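Local coordinates for PAN2-PAN3 deadenylation complex catalytic subunit pan2 (Neurospora crassa, PDB 4CZW), which probably shortens the poly(A) tails of mRNA as the exonuclease subunit of the PAN2-PAN3 complex, and is represented here by its pseudo-protease and nuclease domains, at residues 13-18 with 337-342; 44-49 with 120-125. All coordinates share one frame; numbering follows the deposited sequence.

Interaction 1: 13-18 with 337-342; sequences YRICEI and PQKSHL
In the pseudo-protease (USP-like) domain, the early part of strand 339-347 receives the N-terminal loop 13-18, with Ile15 laid over the imidazole of His341. Ile15 CA and His341 CA lie 7.0 Å apart, and both side chains point from their backbones toward the opposite segment, sliding past each other in opposite directions. Ile15 CG1 stands 3.6 Å from the centroid of the His341 ring, 26° off the ring normal, a CH-pi contact over one face, displaced toward the rim on the side of ND1. CG1 reaches this place because it sits anti to the Ile15 carbonyl carbon (chi1 -63°). Beyond it, Ile15 CD1 meets Lys339 tip to tip, 3.7 Å from Lys339 CD, with CE and NZ of the lysine close by. The ammonium does not reach Glu17, whose OE2 is 6.5 Å from Lys339 NZ. The His341 ring also has an edge contact: CE1 faces the Tyr13 carbonyl O, which lies in the ring plane. Asn365 grips the ring from outside the two segments, its OD1 bonded to His341 NE2 and its ND2 to Arg14 O. Tyr13 turns its hydroxyl elsewhere, to Glu376 and Lys385, while backbone hydrogen bonds tie His341 to Val332 in the neighbouring strand. With the imidazole of His341 cut back to an alanine here, Asn365 OD1 is likely to lose its mate and a gap to open beneath Ile15 CG1. No hydrogen bond runs directly between loop and strand, so the join depends on hydrocarbon over an aromatic face and on one amide that holds a loop carbonyl and the imidazole together, which is likely to restrict rotation of the ring.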
loop_
_atom_site.group_PDB
_atom_site.type_symbol
_atom_site.label_atom_id
_atom_site.label_comp_id
_atom_site.label_asym_id
_atom_site.label_seq_id
_atom_site.Cartn_x
_atom_site.Cartn_y
_atom_site.Cartn_z
ATOM N N TYR A 13 8.244 -20.872 -2.557
ATOM C CA TYR A 13 9.087 -19.714 -2.266
ATOM C C TYR A 13 9.732 -19.123 -3.515
ATOM O O TYR A 13 10.370 -18.075 -3.446
ATOM C CB TYR A 13 10.181 -20.088 -1.264
ATOM C CG TYR A 13 9.757 -20.008 0.186
ATOM C CD1 TYR A 13 9.765 -18.797 0.865
ATOM C CD2 TYR A 13 9.364 -21.145 0.878
ATOM C CE1 TYR A 13 9.384 -18.719 2.191
ATOM C CE2 TYR A 13 8.981 -21.078 2.204
ATOM C CZ TYR A 13 8.993 -19.862 2.855
ATOM O OH TYR A 13 8.613 -19.790 4.175
ATOM N N ARG A 14 9.572 -19.793 -4.653
ATOM C CA ARG A 14 10.207 -19.346 -5.889
ATOM C C ARG A 14 9.444 -18.202 -6.547
ATOM O O ARG A 14 8.311 -17.896 -6.170
ATOM C CB ARG A 14 10.345 -20.510 -6.870
ATOM C CG ARG A 14 11.240 -21.629 -6.370
ATOM C CD ARG A 14 11.185 -22.837 -7.288
ATOM N NE ARG A 14 11.846 -23.997 -6.695
ATOM C CZ ARG A 14 11.710 -25.241 -7.139
ATOM N NH1 ARG A 14 10.932 -25.492 -8.183
ATOM N NH2 ARG A 14 12.348 -26.236 -6.538
ATOM N N ILE A 15 10.081 -17.577 -7.532
ATOM C CA ILE A 15 9.483 -16.463 -8.259
ATOM C C ILE A 15 8.271 -16.907 -9.077
ATOM O O ILE A 15 8.346 -17.859 -9.853
ATOM C CB ILE A 15 10.499 -15.791 -9.205
ATOM C CG1 ILE A 15 11.661 -15.185 -8.409
ATOM C CG2 ILE A 15 9.807 -14.734 -10.046
ATOM C CD1 ILE A 15 12.608 -14.349 -9.242
ATOM N N CYS A 16 7.156 -16.207 -8.896
ATOM C CA CYS A 16 5.932 -16.524 -9.619
ATOM C C CYS A 16 5.800 -15.664 -10.872
ATOM O O CYS A 16 5.759 -14.436 -10.794
ATOM C CB CYS A 16 4.716 -16.336 -8.713
ATOM S SG CYS A 16 4.767 -17.328 -7.205
ATOM N N GLU A 17 5.741 -16.320 -12.027
ATOM C CA GLU A 17 5.635 -15.621 -13.302
ATOM C C GLU A 17 4.188 -15.459 -13.754
ATOM O O GLU A 17 3.375 -16.372 -13.613
ATOM C CB GLU A 17 6.424 -16.359 -14.387
ATOM C CG GLU A 17 7.916 -16.090 -14.374
ATOM C CD GLU A 17 8.628 -16.740 -15.545
ATOM O OE1 GLU A 17 8.151 -17.792 -16.023
ATOM O OE2 GLU A 17 9.660 -16.197 -15.992
ATOM N N ILE A 18 3.880 -14.287 -14.297
ATOM C CA ILE A 18 2.582 -14.039 -14.910
ATOM C C ILE A 18 2.667 -14.312 -16.407
ATOM O O ILE A 18 3.492 -13.723 -17.103
ATOM C CB ILE A 18 2.105 -12.592 -14.677
ATOM C CG1 ILE A 18 2.011 -12.294 -13.180
ATOM C CG2 ILE A 18 0.765 -12.359 -15.358
ATOM C CD1 ILE A 18 1.542 -10.889 -12.863
ATOM N N PRO A 337 19.232 -20.140 -12.295
ATOM C CA PRO A 337 20.303 -19.136 -12.351
ATOM C C PRO A 337 20.334 -18.248 -11.107
ATOM O O PRO A 337 19.280 -17.909 -10.568
ATOM C CB PRO A 337 19.954 -18.322 -13.600
ATOM C CG PRO A 337 18.480 -18.442 -13.715
ATOM C CD PRO A 337 18.127 -19.818 -13.215
ATOM N N GLN A 338 21.533 -17.884 -10.663
ATOM C CA GLN A 338 21.692 -17.152 -9.412
ATOM C C GLN A 338 21.011 -15.786 -9.449
ATOM O O GLN A 338 21.214 -14.991 -10.372
ATOM C CB GLN A 338 23.177 -16.999 -9.070
ATOM C CG GLN A 338 23.530 -17.406 -7.645
ATOM C CD GLN A 338 23.400 -16.266 -6.654
ATOM O OE1 GLN A 338 23.760 -15.126 -6.949
ATOM N NE2 GLN A 338 22.887 -16.570 -5.466
ATOM N N LYS A 339 20.185 -15.544 -8.434
ATOM C CA LYS A 339 19.411 -14.313 -8.300
ATOM C C LYS A 339 18.882 -14.160 -6.881
ATOM O O LYS A 339 19.427 -14.745 -5.941
ATOM C CB LYS A 339 18.238 -14.286 -9.284
ATOM C CG LYS A 339 17.304 -15.499 -9.209
ATOM C CD LYS A 339 16.052 -15.292 -10.061
ATOM C CE LYS A 339 15.576 -16.591 -10.702
ATOM N NZ LYS A 339 14.659 -16.317 -11.848
ATOM N N SER A 340 17.811 -13.379 -6.742
ATOM C CA SER A 340 17.129 -13.198 -5.462
ATOM C C SER A 340 15.817 -12.437 -5.658
ATOM O O SER A 340 15.714 -11.585 -6.536
ATOM C CB SER A 340 18.032 -12.460 -4.457
ATOM O OG SER A 340 18.355 -11.153 -4.899
ATOM N N HIS A 341 14.812 -12.756 -4.849
ATOM C CA HIS A 341 13.594 -11.948 -4.794
ATOM C C HIS A 341 13.028 -12.012 -3.381
ATOM O O HIS A 341 13.473 -12.824 -2.568
ATOM C CB HIS A 341 12.554 -12.413 -5.821
ATOM C CG HIS A 341 11.625 -13.468 -5.308
ATOM N ND1 HIS A 341 12.023 -14.771 -5.104
ATOM C CD2 HIS A 341 10.316 -13.415 -4.964
ATOM C CE1 HIS A 341 11.000 -15.474 -4.652
ATOM N NE2 HIS A 341 9.952 -14.675 -4.559
ATOM N N LEU A 342 12.055 -11.158 -3.080
ATOM C CA LEU A 342 11.572 -11.036 -1.710
ATOM C C LEU A 342 10.171 -11.600 -1.501
ATOM O O LEU A 342 9.302 -11.487 -2.366
ATOM C CB LEU A 342 11.601 -9.570 -1.283
ATOM C CG LEU A 342 12.911 -8.841 -1.579
ATOM C CD1 LEU A 342 12.795 -7.365 -1.246
ATOM C CD2 LEU A 342 14.065 -9.475 -0.818
#

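Interaction 2: 44-49 with 120-125; sequences NITNSY and VLEDIA
Glu122 reaches from loop 120-125 to the type II beta turn Ile45-Ser48, and each step of its side chain meets the turn. Glu122 CB lies 3.6 Å from Asn47 OD1, and CG, set between the backbone N and carbonyl carbon (chi1 66°), passes alongside the same oxygen. From there the chain runs extended, bringing CD beside the Asn47 backbone N. Glu122 OE1 ends near the Tyr49 ring, 4.4 Å from Tyr49 CD1. Glu122 OE2 takes the proton of Asn47 N in a nearly straight bond (2.9 Å, 173°), though the donor comes from above the carboxylate plane. Thr46 CG2 packs against Glu122 OE2 at 3.6 Å. Asn47 answers in the other direction: Asn47 OD1 accepts from Glu122 N at 2.9 Å, while Asn47 ND2 rests 3.5 Å from Leu121 CD2. Farther along, Tyr49 OH is turned as a donor to Val120 O, at the ring edge, at a modelled distance too short to be trusted in detail. Asn47 fills the left-handed corner of the turn, just before helix 51-58. In active USPs this region carries the catalytic cysteine, whose place is probably taken here by Ser48. The reciprocal Asn47-Glu122 pair thus satisfies two backbone N-H groups with side-chain oxygens, pinning the turn to the loop, and one of those oxygens brings a carboxylate charge that the Asn47 backbone N-H probably eases in part.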
loop_
_atom_site.group_PDB
_atom_site.type_symbol
_atom_site.label_atom_id
_atom_site.label_comp_id
_atom_site.label_asym_id
_atom_site.label_seq_id
_atom_site.Cartn_x
_atom_site.Cartn_y
_atom_site.Cartn_z
ATOM N N ASN A 44 4.652 -7.842 -11.803
ATOM C CA ASN A 44 5.058 -7.464 -13.151
ATOM C C ASN A 44 5.181 -5.956 -13.297
ATOM O O ASN A 44 4.939 -5.399 -14.367
ATOM C CB ASN A 44 4.066 -8.005 -14.171
ATOM C CG ASN A 44 2.649 -7.532 -13.914
ATOM O OD1 ASN A 44 2.231 -7.376 -12.767
ATOM N ND2 ASN A 44 1.902 -7.298 -14.986
ATOM N N ILE A 45 5.556 -5.302 -12.206
ATOM C CA ILE A 45 5.644 -3.852 -12.164
ATOM C C ILE A 45 7.058 -3.434 -11.780
ATOM O O ILE A 45 7.763 -4.169 -11.090
ATOM C CB ILE A 45 4.621 -3.265 -11.163
ATOM C CG1 ILE A 45 3.263 -3.951 -11.337
ATOM C CG2 ILE A 45 4.487 -1.758 -11.330
ATOM C CD1 ILE A 45 2.254 -3.610 -10.265
ATOM N N THR A 46 7.481 -2.267 -12.253
ATOM C CA THR A 46 8.767 -1.709 -11.860
ATOM C C THR A 46 8.769 -1.470 -10.354
ATOM O O THR A 46 7.773 -1.003 -9.799
ATOM C CB THR A 46 9.064 -0.396 -12.607
ATOM O OG1 THR A 46 8.977 -0.621 -14.020
ATOM C CG2 THR A 46 10.455 0.116 -12.267
ATOM N N ASN A 47 9.881 -1.809 -9.703
ATOM C CA ASN A 47 10.025 -1.684 -8.254
ATOM C C ASN A 47 9.006 -2.525 -7.488
ATOM O O ASN A 47 8.523 -2.118 -6.432
ATOM C CB ASN A 47 9.913 -0.216 -7.825
ATOM C CG ASN A 47 10.913 0.678 -8.532
ATOM O OD1 ASN A 47 12.075 0.314 -8.704
ATOM N ND2 ASN A 47 10.461 1.854 -8.951
ATOM N N SER A 48 8.689 -3.703 -8.019
ATOM C CA SER A 48 7.731 -4.599 -7.379
ATOM C C SER A 48 8.357 -5.339 -6.201
ATOM O O SER A 48 7.708 -6.169 -5.563
ATOM C CB SER A 48 7.172 -5.604 -8.388
ATOM O OG SER A 48 8.208 -6.379 -8.966
ATOM N N TYR A 49 9.620 -5.034 -5.915
ATOM C CA TYR A 49 10.298 -5.581 -4.746
ATOM C C TYR A 49 9.620 -5.087 -3.474
ATOM O O TYR A 49 9.758 -5.683 -2.406
ATOM C CB TYR A 49 11.780 -5.190 -4.743
ATOM C CG TYR A 49 12.031 -3.719 -4.464
ATOM C CD1 TYR A 49 12.084 -2.794 -5.497
ATOM C CD2 TYR A 49 12.221 -3.261 -3.164
ATOM C CE1 TYR A 49 12.314 -1.452 -5.246
ATOM C CE2 TYR A 49 12.447 -1.923 -2.903
ATOM C CZ TYR A 49 12.495 -1.024 -3.945
ATOM O OH TYR A 49 12.723 0.307 -3.685
ATOM N N VAL A 120 16.225 3.519 -4.106
ATOM C CA VAL A 120 14.938 2.848 -3.974
ATOM C C VAL A 120 14.318 2.557 -5.338
ATOM O O VAL A 120 13.233 1.985 -5.429
ATOM C CB VAL A 120 13.952 3.685 -3.137
ATOM C CG1 VAL A 120 14.498 3.897 -1.734
ATOM C CG2 VAL A 120 13.679 5.017 -3.814
ATOM N N LEU A 121 15.016 2.958 -6.397
ATOM C CA LEU A 121 14.558 2.707 -7.759
ATOM C C LEU A 121 15.486 1.711 -8.450
ATOM O O LEU A 121 16.649 2.018 -8.715
ATOM C CB LEU A 121 14.484 4.015 -8.550
ATOM C CG LEU A 121 13.624 5.120 -7.931
ATOM C CD1 LEU A 121 13.695 6.392 -8.760
ATOM C CD2 LEU A 121 12.181 4.660 -7.773
ATOM N N GLU A 122 14.961 0.527 -8.751
ATOM C CA GLU A 122 15.771 -0.590 -9.234
ATOM C C GLU A 122 16.473 -0.319 -10.566
ATOM O O GLU A 122 17.393 -1.045 -10.944
ATOM C CB GLU A 122 14.905 -1.848 -9.360
ATOM C CG GLU A 122 13.813 -1.759 -10.417
ATOM C CD GLU A 122 12.915 -2.982 -10.431
ATOM O OE1 GLU A 122 13.130 -3.889 -9.599
ATOM O OE2 GLU A 122 11.992 -3.035 -11.272
ATOM N N ASP A 123 16.043 0.720 -11.274
ATOM C CA ASP A 123 16.652 1.074 -12.551
ATOM C C ASP A 123 17.772 2.095 -12.378
ATOM O O ASP A 123 18.669 2.194 -13.215
ATOM C CB ASP A 123 15.597 1.616 -13.517
ATOM C CG ASP A 123 14.591 0.562 -13.934
ATOM O OD1 ASP A 123 14.946 -0.635 -13.931
ATOM O OD2 ASP A 123 13.446 0.931 -14.268
ATOM N N ILE A 124 17.715 2.851 -11.286
ATOM C CA ILE A 124 18.666 3.932 -11.048
ATOM C C ILE A 124 19.667 3.571 -9.947
ATOM O O ILE A 124 20.854 3.892 -10.047
ATOM C CB ILE A 124 17.933 5.250 -10.674
ATOM C CG1 ILE A 124 17.317 5.904 -11.916
ATOM C CG2 ILE A 124 18.877 6.235 -10.004
ATOM C CD1 ILE A 124 15.982 5.325 -12.337
ATOM N N ALA A 125 19.180 2.884 -8.916
ATOM C CA ALA A 125 19.965 2.582 -7.717
ATOM C C ALA A 125 21.311 1.921 -8.006
ATOM O O ALA A 125 21.470 1.204 -8.995
ATOM C CB ALA A 125 19.155 1.699 -6.779
#

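How the interactions relate
Both contacts lie within the USP-like domain, and interaction 2 is nested in the chain between the segments of interaction 1; their centres are about 15 Å apart. Interaction 1 is a surface contact fixing an N-terminal loop to a sheet strand, whereas interaction 2 is partly buried and joins the two loops that precede helices 51-58 and 130-149. They meet at two packing points, Ile18 CD1 with Asn44 OD1 (3.6 Å) and Leu342 CD1 with Tyr49 O (3.7 Å). Leu342 and Tyr49 also both touch helix 130-149. The outer contact relies on apolar packing with an outside amide as go-between, while the deeper one uses direct hydrogen bonds to backbone groups.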